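Local coordinates for protein DynF (PDB 6UBL) that is of unknown function but belongs to the dynemicin biosynthesis pathway and holds a palmitic acid molecule in its beta barrel, which may hint at a hydrophobic ligand, at residues 149-154 with 186-191. Sequence-based numbering, arbitrary orientation.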
loop_
_atom_site.group_PDB
_atom_site.type_symbol
_atom_site.label_atom_id
_atom_site.label_comp_id
_atom_site.label_asym_id
_atom_site.label_seq_id
_atom_site.Cartn_x
_atom_site.Cartn_y
_atom_site.Cartn_z
ATOM N N MET A 149 0.117 -14.675 3.523
ATOM C CA MET A 149 0.880 -13.695 2.773
ATOM C C MET A 149 0.009 -12.473 2.530
ATOM O O MET A 149 -1.213 -12.518 2.675
ATOM C CB MET A 149 1.319 -14.253 1.417
ATOM C CG MET A 149 0.191 -14.901 0.636
ATOM S SD MET A 149 0.642 -15.251 -1.074
ATOM C CE MET A 149 0.782 -13.583 -1.704
ATOM N N ASN A 150 0.651 -11.383 2.132
ATOM C CA ASN A 150 -0.041 -10.161 1.741
ATOM C C ASN A 150 0.216 -9.874 0.266
ATOM O O ASN A 150 1.350 -9.971 -0.210
ATOM C CB ASN A 150 0.386 -8.978 2.611
ATOM C CG ASN A 150 1.883 -8.720 2.568
ATOM O OD1 ASN A 150 2.681 -9.601 2.870
ATOM N ND2 ASN A 150 2.267 -7.493 2.201
ATOM N N ARG A 151 -0.848 -9.525 -0.452
ATOM C CA ARG A 151 -0.739 -9.017 -1.816
ATOM C C ARG A 151 -0.573 -7.508 -1.855
ATOM O O ARG A 151 0.116 -6.977 -2.739
ATOM C CB ARG A 151 -1.975 -9.405 -2.632
ATOM C CG ARG A 151 -1.929 -10.822 -3.184
ATOM C CD ARG A 151 -3.109 -11.161 -4.085
ATOM N NE ARG A 151 -2.900 -12.465 -4.717
ATOM C CZ ARG A 151 -3.831 -13.159 -5.362
ATOM N NH1 ARG A 151 -5.059 -12.674 -5.497
ATOM N NH2 ARG A 151 -3.528 -14.330 -5.901
ATOM N N GLU A 152 -1.215 -6.820 -0.940
ATOM C CA GLU A 152 -1.006 -5.402 -0.751
ATOM C C GLU A 152 0.244 -5.214 0.094
ATOM O O GLU A 152 0.314 -5.763 1.204
ATOM C CB GLU A 152 -2.233 -4.930 0.013
ATOM C CG GLU A 152 -2.330 -3.500 0.331
ATOM C CD GLU A 152 -3.635 -3.221 1.036
ATOM O OE1 GLU A 152 -4.662 -3.844 0.676
ATOM O OE2 GLU A 152 -3.630 -2.400 1.961
ATOM N N PRO A 153 1.236 -4.457 -0.368
ATOM C CA PRO A 153 2.469 -4.337 0.414
ATOM C C PRO A 153 2.211 -3.652 1.747
ATOM O O PRO A 153 1.417 -2.704 1.843
ATOM C CB PRO A 153 3.388 -3.498 -0.484
ATOM C CG PRO A 153 2.471 -2.732 -1.372
ATOM C CD PRO A 153 1.263 -3.611 -1.574
ATOM N N ILE A 154 2.893 -4.142 2.783
ATOM C CA ILE A 154 2.876 -3.498 4.091
ATOM C C ILE A 154 3.831 -2.314 4.037
ATOM O O ILE A 154 5.027 -2.484 3.773
ATOM C CB ILE A 154 3.270 -4.487 5.197
ATOM C CG1 ILE A 154 2.291 -5.653 5.249
ATOM C CG2 ILE A 154 3.323 -3.756 6.539
ATOM C CD1 ILE A 154 2.821 -6.880 5.963
ATOM N N ASP A 186 -4.429 -20.500 -0.942
ATOM C CA ASP A 186 -5.691 -20.057 -1.530
ATOM C C ASP A 186 -5.623 -18.539 -1.669
ATOM O O ASP A 186 -6.440 -17.816 -1.081
ATOM C CB ASP A 186 -6.872 -20.504 -0.667
ATOM C CG ASP A 186 -8.224 -20.225 -1.313
ATOM O OD1 ASP A 186 -8.321 -20.117 -2.554
ATOM O OD2 ASP A 186 -9.214 -20.125 -0.561
ATOM N N PRO A 187 -4.648 -18.023 -2.430
ATOM C CA PRO A 187 -4.418 -16.569 -2.444
ATOM C C PRO A 187 -5.498 -15.796 -3.174
ATOM O O PRO A 187 -5.589 -14.576 -2.979
ATOM C CB PRO A 187 -3.055 -16.427 -3.142
ATOM C CG PRO A 187 -2.970 -17.630 -4.020
ATOM C CD PRO A 187 -3.666 -18.746 -3.264
ATOM N N ASP A 188 -6.317 -16.454 -4.002
ATOM C CA ASP A 188 -7.471 -15.793 -4.598
ATOM C C ASP A 188 -8.716 -15.923 -3.726
ATOM O O ASP A 188 -9.807 -15.527 -4.161
ATOM C CB ASP A 188 -7.839 -16.403 -5.958
ATOM C CG ASP A 188 -6.890 -16.022 -7.086
ATOM O OD1 ASP A 188 -6.136 -15.040 -6.988
ATOM O OD2 ASP A 188 -6.938 -16.715 -8.128
ATOM N N GLY A 189 -8.589 -16.501 -2.524
ATOM C CA GLY A 189 -9.726 -16.697 -1.653
ATOM C C GLY A 189 -9.975 -15.507 -0.751
ATOM O O GLY A 189 -9.321 -14.469 -0.840
ATOM N N GLN A 190 -10.963 -15.658 0.128
ATOM C CA GLN A 190 -11.185 -14.630 1.132
ATOM C C GLN A 190 -9.973 -14.561 2.058
ATOM O O GLN A 190 -9.327 -15.579 2.326
ATOM C CB GLN A 190 -12.422 -14.943 1.979
ATOM C CG GLN A 190 -13.748 -14.785 1.262
ATOM C CD GLN A 190 -14.908 -14.503 2.205
ATOM O OE1 GLN A 190 -14.732 -13.917 3.277
ATOM N NE2 GLN A 190 -16.104 -14.912 1.802
ATOM N N PRO A 191 -9.652 -13.380 2.579
ATOM C CA PRO A 191 -8.601 -13.298 3.597
ATOM C C PRO A 191 -8.913 -14.189 4.789
ATOM O O PRO A 191 -10.071 -14.388 5.155
ATOM C CB PRO A 191 -8.584 -11.807 3.982
ATOM C CG PRO A 191 -9.098 -11.111 2.733
ATOM C CD PRO A 191 -10.158 -12.046 2.198
#
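R151 and D188 form a salt bridge between two loops. The guanidinium meets D188 end-on, with both terminal nitrogens on one oxygen. NH2 of R151 lies 2.9 Å from OD1 of D188, and NH1 of R151 lies 3.0 Å from the same OD1. Both bonds are bent, with N-H...O angles of 144° at NH1 and 149° at NH2. OD1 lies in the guanidinium plane, but the carboxylate is turned 66° from that plane. The R151 chain runs extended from CG to NE, which carries the charged group across to the second loop. D188 has its strongest polar partner in the second subunit: OD1 hydrogen-bonds S1 OG there, and OD2 the M2 backbone N. R151 NH1 hydrogen-bonds the carbonyl of G10 of that subunit. Replacing R151 with alanine would probably leave D188 without its charge partner in this chain, remove the donor to G10 and open a gap beside P187. In the first loop, N150 ND2 hydrogen-bonds E152 O at 2.8 Å, and N150 also hydrogen-bonds the backbone of V135 and A137.

P187 lies against the guanidinium. Its carbonyl O sits over one face, 3.3 Å from CZ of R151, without a hydrogen bond. P187 CB is 3.5 Å from NH2 of R151. A type I turn from D186 to G189 presents P187 and D188.

The contact joins the loop between strands 146-149 and 154-161 to the loop between strands 170-183 and 193-205, at the barrel surface beside the second subunit.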